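Local coordinates for uncharacterized protein Rv2277c (Mycobacterium tuberculosis, PDB 5VUG) that is uncharacterised but probably hydrolyses phosphoric diesters through a TIM-barrel glycerophosphodiester phosphodiesterase domain, at residues 29-34 with 113-118; 13-18 with 271-276; 107-112 with 136-141; 55-60 with 64-69; 41-46 with 245-250. All blocks are in the same frame, centred on the assembly; numbering follows the deposited sequence.

Contact 1: 29-34 with 113-118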
# COMPACT_ATOMS: atom_id res chain seq x y z
N LEU A 29 -11.28 -4.02 38.13
CA LEU A 29 -12.08 -5.25 38.00
C LEU A 29 -11.63 -6.06 36.79
O LEU A 29 -11.40 -7.27 36.89
CB LEU A 29 -13.58 -4.94 37.94
CG LEU A 29 -14.48 -6.18 37.79
CD1 LEU A 29 -14.37 -7.06 39.02
CD2 LEU A 29 -15.95 -5.81 37.55
N ALA A 30 -11.47 -5.40 35.64
CA ALA A 30 -11.04 -6.11 34.44
C ALA A 30 -9.63 -6.67 34.60
O ALA A 30 -9.37 -7.82 34.22
CB ALA A 30 -11.12 -5.20 33.22
N ILE A 31 -8.70 -5.87 35.14
CA ILE A 31 -7.32 -6.32 35.34
C ILE A 31 -7.29 -7.57 36.22
O ILE A 31 -6.63 -8.56 35.89
CB ILE A 31 -6.46 -5.20 35.95
CG1 ILE A 31 -6.27 -4.05 34.96
CG2 ILE A 31 -5.09 -5.76 36.40
CD1 ILE A 31 -5.76 -2.76 35.59
N THR A 32 -8.00 -7.53 37.35
CA THR A 32 -7.98 -8.66 38.27
C THR A 32 -8.54 -9.91 37.61
O THR A 32 -7.99 -11.02 37.76
CB THR A 32 -8.80 -8.32 39.52
OG1 THR A 32 -8.20 -7.21 40.21
CG2 THR A 32 -8.86 -9.51 40.48
N ASN A 33 -9.63 -9.76 36.85
CA ASN A 33 -10.21 -10.91 36.18
C ASN A 33 -9.30 -11.42 35.07
O ASN A 33 -9.24 -12.64 34.86
CB ASN A 33 -11.60 -10.56 35.66
CG ASN A 33 -12.67 -10.69 36.73
OD1 ASN A 33 -13.12 -9.71 37.31
ND2 ASN A 33 -13.07 -11.92 36.99
N ALA A 34 -8.58 -10.53 34.39
CA ALA A 34 -7.67 -10.96 33.34
C ALA A 34 -6.51 -11.78 33.91
O ALA A 34 -6.16 -12.82 33.35
CB ALA A 34 -7.15 -9.74 32.56
N ILE A 113 -0.98 -0.89 38.33
CA ILE A 113 0.28 -1.61 38.53
C ILE A 113 0.18 -2.51 39.75
O ILE A 113 0.57 -3.68 39.71
CB ILE A 113 1.44 -0.61 38.65
CG1 ILE A 113 1.67 0.08 37.31
CG2 ILE A 113 2.72 -1.29 39.14
CD1 ILE A 113 2.53 1.30 37.38
N GLY A 114 -0.37 -1.99 40.85
CA GLY A 114 -0.51 -2.76 42.07
C GLY A 114 -1.47 -3.93 41.95
O GLY A 114 -1.37 -4.88 42.74
N ALA A 115 -2.40 -3.88 40.99
CA ALA A 115 -3.35 -4.96 40.77
C ALA A 115 -2.79 -6.05 39.87
O ALA A 115 -3.52 -6.98 39.52
CB ALA A 115 -4.64 -4.42 40.15
N THR A 116 -1.51 -5.96 39.49
CA THR A 116 -0.92 -6.99 38.66
C THR A 116 0.22 -7.66 39.41
O THR A 116 0.87 -7.03 40.26
CB THR A 116 -0.39 -6.43 37.33
OG1 THR A 116 0.60 -5.43 37.57
CG2 THR A 116 -1.52 -5.84 36.51
N PRO A 117 0.48 -8.93 39.13
CA PRO A 117 1.53 -9.66 39.85
C PRO A 117 2.91 -9.22 39.38
O PRO A 117 3.06 -8.63 38.30
CB PRO A 117 1.25 -11.12 39.49
CG PRO A 117 0.53 -11.06 38.20
CD PRO A 117 -0.30 -9.81 38.25
N PRO A 118 3.96 -9.51 40.17
CA PRO A 118 5.28 -8.93 39.89
C PRO A 118 5.91 -9.43 38.61
O PRO A 118 6.81 -8.76 38.07
CB PRO A 118 6.11 -9.33 41.12
CG PRO A 118 5.39 -10.54 41.67
CD PRO A 118 3.94 -10.27 41.43
O HOH W 1 -5.62 -7.76 41.03
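Ile31 meets Ala115 and Thr116 on the outer, helical layer of the TIM barrel. The contact joins helix 28-36 to the turn that ends helix 109-114. One methyl does all the touching from the first helix. Ile31 CG2 lies 3.6 Å from Thr116 CG2, and the two side chains cross obliquely. The same Ile31 CG2 is 4.0 Å from Ala115 CB and also rests near the carbonyl oxygen of Ala115. The branch reaches the turn because CG2 stands opposite the backbone N, while CG1 lies beside that N (chi1 -68°).

A water makes the polar link. It donates to Ala115 O at 2.7 Å and is hydrogen-bonded to Thr32 OG1 at 2.8 Å. Thr32 OG1 also bonds to Val28 O, one turn back in its own helix.

The turn itself is held from within. Thr116 OG1 donates to Ile113 O, and Thr116 N bonds to the same oxygen, both from one face of the carbonyl plane. Arg150 forms a further hydrogen bond to Thr116 OG1, so the hydroxyl is gripped twice. This fixes the rotation of the threonine and leaves its methyl facing the isoleucine. Behind the contact, Ile31 packs on Met42 and Leu44 of strand 41-48, and Thr116 packs on Leu122. The bond from Thr116 OG1 to Ile113 O is 2.8 Å long, its donor tilted 24° from the carbonyl plane.

Contact 2: 13-18 with 271-276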
# COMPACT_ATOMS: atom_id res chain seq x y z
N ILE A 13 -0.47 -14.44 25.79
CA ILE A 13 -1.81 -13.86 25.72
C ILE A 13 -1.80 -12.53 26.45
O ILE A 13 -1.59 -12.48 27.67
CB ILE A 13 -2.86 -14.80 26.33
CG1 ILE A 13 -2.81 -16.19 25.66
CG2 ILE A 13 -4.25 -14.17 26.23
CD1 ILE A 13 -3.04 -16.16 24.17
N VAL A 14 -2.05 -11.44 25.72
CA VAL A 14 -2.01 -10.09 26.29
C VAL A 14 -3.43 -9.52 26.29
O VAL A 14 -4.08 -9.46 25.24
CB VAL A 14 -1.04 -9.17 25.52
CG1 VAL A 14 -1.03 -7.77 26.12
CG2 VAL A 14 0.37 -9.76 25.53
N ALA A 15 -3.91 -9.10 27.46
CA ALA A 15 -5.29 -8.62 27.60
C ALA A 15 -5.40 -7.18 27.08
O ALA A 15 -4.86 -6.25 27.69
CB ALA A 15 -5.75 -8.70 29.05
N HIS A 16 -6.13 -7.00 25.98
CA HIS A 16 -6.25 -5.69 25.35
C HIS A 16 -7.16 -4.78 26.16
O HIS A 16 -8.36 -5.05 26.30
CB HIS A 16 -6.83 -5.87 23.95
CG HIS A 16 -6.88 -4.60 23.15
ND1 HIS A 16 -7.94 -4.28 22.34
CD2 HIS A 16 -6.00 -3.58 23.04
CE1 HIS A 16 -7.73 -3.11 21.76
NE2 HIS A 16 -6.55 -2.66 22.17
N ARG A 17 -6.61 -3.66 26.65
CA ARG A 17 -7.33 -2.76 27.56
C ARG A 17 -7.86 -3.52 28.77
O ARG A 17 -8.96 -3.27 29.27
CB ARG A 17 -8.46 -1.99 26.87
CG ARG A 17 -8.13 -1.45 25.49
CD ARG A 17 -9.38 -0.81 24.91
NE ARG A 17 -9.25 -0.52 23.49
CZ ARG A 17 -10.27 -0.47 22.65
NH1 ARG A 17 -10.05 -0.20 21.37
NH2 ARG A 17 -11.50 -0.67 23.09
N ALA A 18 -7.06 -4.49 29.24
CA ALA A 18 -7.40 -5.37 30.35
C ALA A 18 -8.52 -6.34 30.02
O ALA A 18 -9.10 -6.95 30.92
CB ALA A 18 -7.67 -4.61 31.66
N ASP A 271 -9.15 -9.23 23.01
CA ASP A 271 -10.21 -8.54 23.74
C ASP A 271 -10.85 -9.42 24.80
O ASP A 271 -11.46 -8.90 25.74
CB ASP A 271 -11.30 -8.05 22.80
CG ASP A 271 -10.87 -6.87 21.94
OD1 ASP A 271 -9.68 -6.49 21.99
OD2 ASP A 271 -11.73 -6.30 21.23
N SER A 272 -10.77 -10.74 24.66
CA SER A 272 -11.41 -11.65 25.61
C SER A 272 -10.42 -12.67 26.15
O SER A 272 -10.24 -13.75 25.57
CB SER A 272 -12.60 -12.37 24.97
OG SER A 272 -13.19 -13.28 25.89
N PRO A 273 -9.77 -12.36 27.27
CA PRO A 273 -8.97 -13.38 27.96
C PRO A 273 -9.73 -14.67 28.23
O PRO A 273 -9.14 -15.75 28.19
CB PRO A 273 -8.56 -12.66 29.25
CG PRO A 273 -8.43 -11.22 28.81
CD PRO A 273 -9.58 -11.02 27.85
N LEU A 274 -11.04 -14.58 28.49
CA LEU A 274 -11.81 -15.80 28.73
C LEU A 274 -11.88 -16.68 27.49
O LEU A 274 -11.71 -17.90 27.57
CB LEU A 274 -13.21 -15.45 29.26
CG LEU A 274 -13.22 -14.99 30.72
CD1 LEU A 274 -14.56 -14.34 31.10
CD2 LEU A 274 -12.91 -16.17 31.65
N ALA A 275 -12.14 -16.08 26.32
CA ALA A 275 -12.13 -16.85 25.08
C ALA A 275 -10.74 -17.40 24.79
O ALA A 275 -10.60 -18.54 24.33
CB ALA A 275 -12.60 -15.98 23.91
N ALA A 276 -9.70 -16.62 25.08
CA ALA A 276 -8.33 -17.03 24.78
C ALA A 276 -7.90 -18.22 25.62
O ALA A 276 -7.08 -19.02 25.16
CB ALA A 276 -7.37 -15.85 24.96
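His16 and Asp271 form a histidine-carboxylate hydrogen bond toward the C-terminal side of neighbouring parallel strands 12-16 and 267-270, where TIM barrels carry their active sites. His16 ND1 donates to Asp271 OD1 at 2.8 Å in a fairly straight bond. The two side chains lie side by side and point the same way, the imidazole and carboxylate planes close to parallel. OD1 sits near the ring plane and is met on its syn side, though 25° out of the carboxylate plane.

The imidazole swings away from its own backbone N (chi1 -175°), which carries ND1 to the aspartate. Asp271 CB points away from the strand, but CG lies beside the backbone N (chi1 -72°) and turns the carboxylate back to the ring. Arg17 CG covers one face of the imidazole, over its centre. His16 NE2 is hydrogen-bonded to a glycerol, probably from the crystallisation liquor.

Further back the contact is apolar. Ala15 CB touches Pro273 CG at 3.7 Å, and Ile13 CG2 touches Ala276 CB at 3.8 Å. These pairs seat the first turn of helix 273-277 against strand 12-16. Ser272 is the N-cap of that helix and also bonds to Asp22. Its OG accepts from Ala275 N at 3.0 Å.

Contact 3: 107-112 with 136-141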
# COMPACT_ATOMS: atom_id res chain seq x y z
N PRO A 107 -9.33 3.90 37.34
CA PRO A 107 -8.21 3.71 38.27
C PRO A 107 -6.99 4.54 37.89
O PRO A 107 -6.81 4.91 36.72
CB PRO A 107 -7.89 2.23 38.10
CG PRO A 107 -8.15 2.01 36.58
CD PRO A 107 -9.29 2.94 36.22
N THR A 108 -6.12 4.82 38.85
CA THR A 108 -4.84 5.40 38.49
C THR A 108 -3.94 4.31 37.90
O THR A 108 -4.15 3.11 38.13
CB THR A 108 -4.13 5.99 39.72
OG1 THR A 108 -3.86 4.95 40.68
CG2 THR A 108 -4.96 7.10 40.36
N LEU A 109 -2.94 4.74 37.13
CA LEU A 109 -1.93 3.80 36.66
C LEU A 109 -1.27 3.09 37.83
O LEU A 109 -1.01 1.88 37.78
CB LEU A 109 -0.89 4.52 35.80
CG LEU A 109 0.31 3.68 35.36
CD1 LEU A 109 -0.11 2.51 34.47
CD2 LEU A 109 1.32 4.57 34.65
N GLU A 110 -1.02 3.83 38.91
CA GLU A 110 -0.38 3.25 40.09
C GLU A 110 -1.24 2.14 40.69
O GLU A 110 -0.72 1.07 41.05
CB GLU A 110 -0.09 4.37 41.10
CG GLU A 110 0.70 3.94 42.32
CD GLU A 110 1.56 5.06 42.91
OE1 GLU A 110 2.24 4.79 43.92
OE2 GLU A 110 1.58 6.19 42.37
N GLN A 111 -2.56 2.36 40.79
CA GLN A 111 -3.45 1.31 41.26
C GLN A 111 -3.42 0.11 40.33
O GLN A 111 -3.44 -1.04 40.78
CB GLN A 111 -4.89 1.83 41.35
CG GLN A 111 -5.21 2.67 42.58
CD GLN A 111 -6.57 3.33 42.50
OE1 GLN A 111 -6.97 3.85 41.45
NE2 GLN A 111 -7.30 3.33 43.61
N ALA A 112 -3.44 0.36 39.02
CA ALA A 112 -3.40 -0.72 38.04
C ALA A 112 -2.13 -1.56 38.18
O ALA A 112 -2.19 -2.79 38.13
CB ALA A 112 -3.48 -0.13 36.63
N SER A 136 6.24 12.35 31.00
CA SER A 136 6.97 12.54 32.25
C SER A 136 6.20 11.98 33.44
O SER A 136 6.78 11.35 34.34
CB SER A 136 7.26 14.03 32.47
OG SER A 136 7.95 14.24 33.69
N ALA A 137 4.89 12.22 33.49
CA ALA A 137 4.09 11.72 34.60
C ALA A 137 4.12 10.20 34.65
O ALA A 137 4.22 9.60 35.73
CB ALA A 137 2.65 12.24 34.49
N VAL A 138 4.07 9.55 33.48
CA VAL A 138 4.14 8.09 33.45
C VAL A 138 5.52 7.61 33.90
O VAL A 138 5.63 6.67 34.70
CB VAL A 138 3.77 7.55 32.06
CG1 VAL A 138 4.13 6.04 31.95
CG2 VAL A 138 2.26 7.74 31.80
N ALA A 139 6.58 8.25 33.40
CA ALA A 139 7.93 7.89 33.81
C ALA A 139 8.09 7.98 35.32
O ALA A 139 8.70 7.10 35.94
CB ALA A 139 8.96 8.78 33.10
N GLN A 140 7.53 9.03 35.94
CA GLN A 140 7.68 9.20 37.38
C GLN A 140 6.98 8.09 38.15
O GLN A 140 7.54 7.57 39.13
CB GLN A 140 7.17 10.58 37.79
CG GLN A 140 8.09 11.70 37.34
CD GLN A 140 7.51 13.06 37.61
OE1 GLN A 140 7.20 13.41 38.75
NE2 GLN A 140 7.35 13.85 36.55
N VAL A 141 5.77 7.70 37.74
CA VAL A 141 5.09 6.57 38.38
C VAL A 141 5.91 5.30 38.22
O VAL A 141 6.10 4.54 39.17
CB VAL A 141 3.66 6.39 37.83
CG1 VAL A 141 3.08 5.06 38.34
CG2 VAL A 141 2.77 7.54 38.25
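This is a helix-helix contact on the outside of the TIM barrel, between the start of helix 109-114 and the middle of helix 134-145. Leu109 carries it. Its CD2 methyl reaches between two valines, 4.1 Å from Val141 CG1 and 4.2 Å from Val138 CG1. The leucine crosses Val138 at about a right angle. Both valines turn CG1 away from their backbone N (chi1 170° for Val141), and this branch meets the leucine in each case. Glu110 adds its CB, which lies against Val141 CG1. The carboxylate of Glu110 forms a salt bridge with Arg144, further along helix 134-145, so a charged pair joins the same two helices beside the apolar one.

Beneath the helices, Val138 packs on Val46 of strand 41-48, and Leu109 packs on Pro54 of strand 54-56. The start of helix 109-114 is set by a capping box. Gln111 N donates to Thr108 OG1 at 2.9 Å. In return, Thr108 N donates to Gln111 OE1 at 2.9 Å, in the carbonyl plane and on a lone pair of that oxygen.

Contact 4: 55-60 with 64-69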
# COMPACT_ATOMS: atom_id res chain seq x y z
N VAL A 55 -3.84 8.04 34.72
CA VAL A 55 -5.02 7.21 34.94
C VAL A 55 -5.23 6.35 33.70
O VAL A 55 -4.64 6.59 32.64
CB VAL A 55 -6.30 8.04 35.25
CG1 VAL A 55 -6.11 8.89 36.51
CG2 VAL A 55 -6.68 8.93 34.05
N LEU A 56 -6.06 5.32 33.82
CA LEU A 56 -6.36 4.43 32.70
C LEU A 56 -7.65 4.89 32.03
O LEU A 56 -8.71 4.92 32.67
CB LEU A 56 -6.50 2.97 33.13
CG LEU A 56 -5.31 2.33 33.85
CD1 LEU A 56 -5.51 0.82 33.89
CD2 LEU A 56 -3.98 2.69 33.16
N TYR A 57 -7.56 5.26 30.76
CA TYR A 57 -8.73 5.67 29.98
C TYR A 57 -8.33 5.73 28.52
O TYR A 57 -7.27 6.29 28.19
CB TYR A 57 -9.31 7.01 30.46
CG TYR A 57 -10.69 7.24 29.88
CD1 TYR A 57 -11.77 6.47 30.31
CD2 TYR A 57 -10.90 8.16 28.87
CE1 TYR A 57 -13.03 6.65 29.77
CE2 TYR A 57 -12.16 8.34 28.31
CZ TYR A 57 -13.22 7.57 28.77
OH TYR A 57 -14.49 7.68 28.24
N ARG A 58 -9.12 5.13 27.64
CA ARG A 58 -8.78 5.05 26.21
C ARG A 58 -9.42 6.14 25.35
O ARG A 58 -8.72 6.78 24.55
CB ARG A 58 -9.05 3.64 25.67
CG ARG A 58 -8.85 3.46 24.18
CD ARG A 58 -10.14 3.52 23.38
NE ARG A 58 -11.22 2.66 23.89
CZ ARG A 58 -12.45 2.69 23.38
NH1 ARG A 58 -12.71 3.51 22.37
NH2 ARG A 58 -13.40 1.91 23.86
N PRO A 59 -10.73 6.39 25.44
CA PRO A 59 -11.35 7.35 24.52
C PRO A 59 -10.86 8.78 24.74
O PRO A 59 -10.30 9.13 25.78
CB PRO A 59 -12.84 7.23 24.83
CG PRO A 59 -13.00 5.86 25.39
CD PRO A 59 -11.75 5.65 26.21
N SER A 60 -11.10 9.63 23.74
CA SER A 60 -10.71 11.03 23.89
C SER A 60 -11.63 11.77 24.86
O SER A 60 -11.19 12.73 25.51
CB SER A 60 -10.63 11.71 22.53
OG SER A 60 -11.87 11.62 21.86
N THR A 64 -17.66 8.69 26.56
CA THR A 64 -17.76 7.44 25.81
C THR A 64 -17.99 6.26 26.74
O THR A 64 -18.79 5.36 26.43
CB THR A 64 -16.52 7.25 24.94
OG1 THR A 64 -16.43 8.34 24.01
CG2 THR A 64 -16.59 5.94 24.17
N LEU A 65 -17.34 6.25 27.91
CA LEU A 65 -17.42 5.11 28.81
C LEU A 65 -17.81 5.44 30.24
O LEU A 65 -17.88 4.52 31.07
CB LEU A 65 -16.09 4.34 28.80
CG LEU A 65 -15.62 3.83 27.44
CD1 LEU A 65 -14.18 3.29 27.55
CD2 LEU A 65 -16.56 2.75 26.91
N THR A 66 -18.07 6.71 30.57
CA THR A 66 -18.36 7.09 31.95
C THR A 66 -19.62 7.95 32.01
O THR A 66 -20.21 8.32 30.99
CB THR A 66 -17.20 7.83 32.63
OG1 THR A 66 -17.23 9.22 32.27
CG2 THR A 66 -15.82 7.23 32.28
N ASP A 67 -20.00 8.29 33.24
CA ASP A 67 -21.10 9.21 33.49
C ASP A 67 -20.67 10.67 33.50
O ASP A 67 -21.49 11.54 33.80
CB ASP A 67 -21.83 8.84 34.79
CG ASP A 67 -20.90 8.68 35.98
OD1 ASP A 67 -19.74 8.26 35.81
OD2 ASP A 67 -21.33 8.97 37.11
N GLY A 68 -19.40 10.96 33.18
CA GLY A 68 -18.92 12.32 33.04
C GLY A 68 -18.67 12.69 31.58
O GLY A 68 -18.84 11.88 30.67
N ALA A 69 -18.26 13.94 31.38
CA ALA A 69 -18.01 14.46 30.04
C ALA A 69 -16.77 15.33 30.03
O ALA A 69 -16.46 16.01 31.01
CB ALA A 69 -19.22 15.26 29.50
O HOH W 2 -14.34 9.88 23.01
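The chain leaves strand 54-56, turns back, and brings Pro59 and Thr64 closest, their CA atoms 6.5 Å apart. Tyr57 spans the turn. With chi1 at -166° the ring extends away from the main-chain nitrogen and across to residues 64-66. Leu65 N donates to Tyr57 OH at 3.2 Å, with a bent N-H...O angle of 138°. The same hydroxyl is hydrogen-bonded to Asp61 O, so two backbone groups of the turn grip it. Tyr57 CE1 also lies 3.8 Å from Thr66 CG2.

Pro59 fills the inside of the turn. Its CD sits over one face of the Tyr57 ring, toward the rim. Pro59 CG meets Leu65 CD1 at 3.6 Å, and Pro59 CB meets Thr64 CB at 3.7 Å. Pro59 CG also covers the guanidinium of Arg58. A water joins Ser60 OG to Thr64 OG1. Thr66 OG1 accepts from Gly68 N in an ST turn and is also hydrogen-bonded to Leu62 O.

The loop after strand 54-56 thus closes on itself. Arg58 NE forms a salt bridge with Glu25, near Arg17, on the glycerol side of the barrel. Tyr57 stays backbone-bonded to strand 41-48, and Leu56 packs under helix 109-114.

Contact 5: 41-46 with 245-250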
# COMPACT_ATOMS: atom_id res chain seq x y z
N GLY A 41 0.30 -10.99 29.76
CA GLY A 41 0.64 -9.58 29.68
C GLY A 41 -0.62 -8.77 29.78
O GLY A 41 -1.72 -9.28 29.53
N MSE A 42 -0.45 -7.49 30.13
CA MSE A 42 -1.56 -6.58 30.41
C MSE A 42 -1.36 -5.30 29.59
O MSE A 42 -0.38 -4.58 29.79
CB MSE A 42 -1.60 -6.27 31.91
CG MSE A 42 -2.86 -5.56 32.40
SE MSE A 42 -4.44 -6.73 32.33
CE MSE A 42 -3.88 -8.13 33.56
N TRP A 43 -2.28 -5.03 28.67
CA TRP A 43 -2.21 -3.84 27.82
C TRP A 43 -3.20 -2.81 28.35
O TRP A 43 -4.40 -3.08 28.41
CB TRP A 43 -2.57 -4.23 26.37
CG TRP A 43 -2.56 -3.09 25.38
CD1 TRP A 43 -3.46 -2.05 25.30
CD2 TRP A 43 -1.62 -2.89 24.33
NE1 TRP A 43 -3.13 -1.21 24.26
CE2 TRP A 43 -2.00 -1.70 23.65
CE3 TRP A 43 -0.49 -3.59 23.89
CZ2 TRP A 43 -1.28 -1.20 22.56
CZ3 TRP A 43 0.22 -3.09 22.80
CH2 TRP A 43 -0.17 -1.90 22.15
N LEU A 44 -2.71 -1.63 28.71
CA LEU A 44 -3.52 -0.62 29.38
C LEU A 44 -3.36 0.71 28.67
O LEU A 44 -2.25 1.05 28.23
CB LEU A 44 -3.06 -0.47 30.84
CG LEU A 44 -3.06 -1.75 31.69
CD1 LEU A 44 -2.39 -1.51 33.03
CD2 LEU A 44 -4.50 -2.29 31.87
N THR A 45 -4.43 1.49 28.57
CA THR A 45 -4.38 2.79 27.89
C THR A 45 -4.28 3.88 28.94
O THR A 45 -5.09 3.91 29.87
CB THR A 45 -5.62 3.05 27.03
OG1 THR A 45 -6.09 1.82 26.45
CG2 THR A 45 -5.27 4.04 25.93
N VAL A 46 -3.31 4.78 28.80
CA VAL A 46 -2.95 5.73 29.86
C VAL A 46 -3.14 7.17 29.38
O VAL A 46 -2.71 7.53 28.27
CB VAL A 46 -1.51 5.50 30.36
CG1 VAL A 46 -1.26 6.31 31.62
CG2 VAL A 46 -1.26 4.00 30.59
N LYS A 245 10.88 -8.65 19.67
CA LYS A 245 9.69 -9.40 20.01
C LYS A 245 8.52 -8.78 19.27
O LYS A 245 8.45 -7.55 19.14
CB LYS A 245 9.45 -9.37 21.53
CG LYS A 245 10.59 -10.00 22.33
CD LYS A 245 10.41 -9.79 23.82
CE LYS A 245 11.52 -10.48 24.61
NZ LYS A 245 11.32 -10.41 26.08
N VAL A 246 7.63 -9.61 18.73
CA VAL A 246 6.56 -9.14 17.85
C VAL A 246 5.20 -9.56 18.38
O VAL A 246 5.01 -10.72 18.79
CB VAL A 246 6.77 -9.54 16.37
CG1 VAL A 246 7.99 -8.82 15.79
CG2 VAL A 246 6.91 -11.05 16.21
N MSE A 247 4.27 -8.62 18.37
CA MSE A 247 2.90 -8.86 18.82
C MSE A 247 1.89 -8.66 17.70
O MSE A 247 1.97 -7.67 16.95
CB MSE A 247 2.55 -7.93 19.99
CG MSE A 247 1.14 -8.18 20.58
SE MSE A 247 0.75 -6.95 22.06
CE MSE A 247 2.38 -7.16 23.09
N GLY A 248 0.95 -9.60 17.58
CA GLY A 248 -0.16 -9.41 16.67
C GLY A 248 -1.29 -8.67 17.35
O GLY A 248 -1.73 -9.09 18.43
N PHE A 249 -1.74 -7.56 16.78
CA PHE A 249 -2.86 -6.82 17.35
C PHE A 249 -4.17 -7.37 16.78
O PHE A 249 -4.21 -7.97 15.70
CB PHE A 249 -2.78 -5.33 16.99
CG PHE A 249 -1.57 -4.61 17.55
CD1 PHE A 249 -0.87 -5.11 18.65
CD2 PHE A 249 -1.17 -3.39 17.01
CE1 PHE A 249 0.22 -4.41 19.18
CE2 PHE A 249 -0.08 -2.70 17.52
CZ PHE A 249 0.61 -3.21 18.61
N ALA A 250 -5.26 -7.12 17.51
CA ALA A 250 -6.62 -7.44 17.04
C ALA A 250 -6.76 -8.92 16.69
O ALA A 250 -7.26 -9.29 15.62
CB ALA A 250 -7.05 -6.53 15.89
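Trp43 of strand 41-48 meets Met247 and Phe249 of strand 245-249 inside the TIM barrel. The two strands are not neighbours in the sheet. Their nearest CA atoms, of Trp43 and Phe249, are 10.9 Å apart, so side chains alone make the contact.

The first interaction is aromatic. The six-membered ring of Trp43 and the ring of Phe249 have centroids 5.4 Å apart and planes at 73°, an oblique meeting. Trp43 CH2 lies 3.9 Å from Phe249 CZ. A trans chi1 of 179° sends the indole inward to this meeting.

The second is a Met-aromatic contact with Met247, present as selenomethionine (atom SE). The selenium approaches the indole obliquely, 63° off the ring normal. It also lies at the edge of the Phe249 ring, in its plane.

Further aromatic rings surround the pair. Tyr154 meets both Trp43 and Phe249, and His16 meets Trp43 edge-to-face. Leu269 of strand 267-270 packs against Trp43, Met247 and Phe249. A glycerol, probably from the crystallisation liquor, comes within about 3 Å of the Trp43 side chain (nearest atoms). The chain of Met247 is extended up to its last torsion and brings SE to 4.0 Å from Trp43 CZ3.

Contacts 2 and 5 lie together, centres 10 Å apart, where strands 12-16 and 41-48 pair. Ala15 N to Gly41 O and Ala15 O to Trp43 N, both 3.0 Å, are probable hydrogen bonds. A glycerol, probably from the crystallisation liquor, lies beside His16 and Trp43, consistent with the active-site end of the barrel. Contact 4 reaches toward it through the Arg58 side chain, about 6 Å from the glycerol (nearest atoms). Arg58 NH2 lies 3.3 Å from Arg17 NH2, with Glu25 bridging to both arginines. Contacts 1 and 3 lie in the outer helical layer and share helix 109-114. Ile31 CD1 touches Ala112 CB at 3.6 Å. The centres of contacts 2 and 3 are 22 Å apart, without touching.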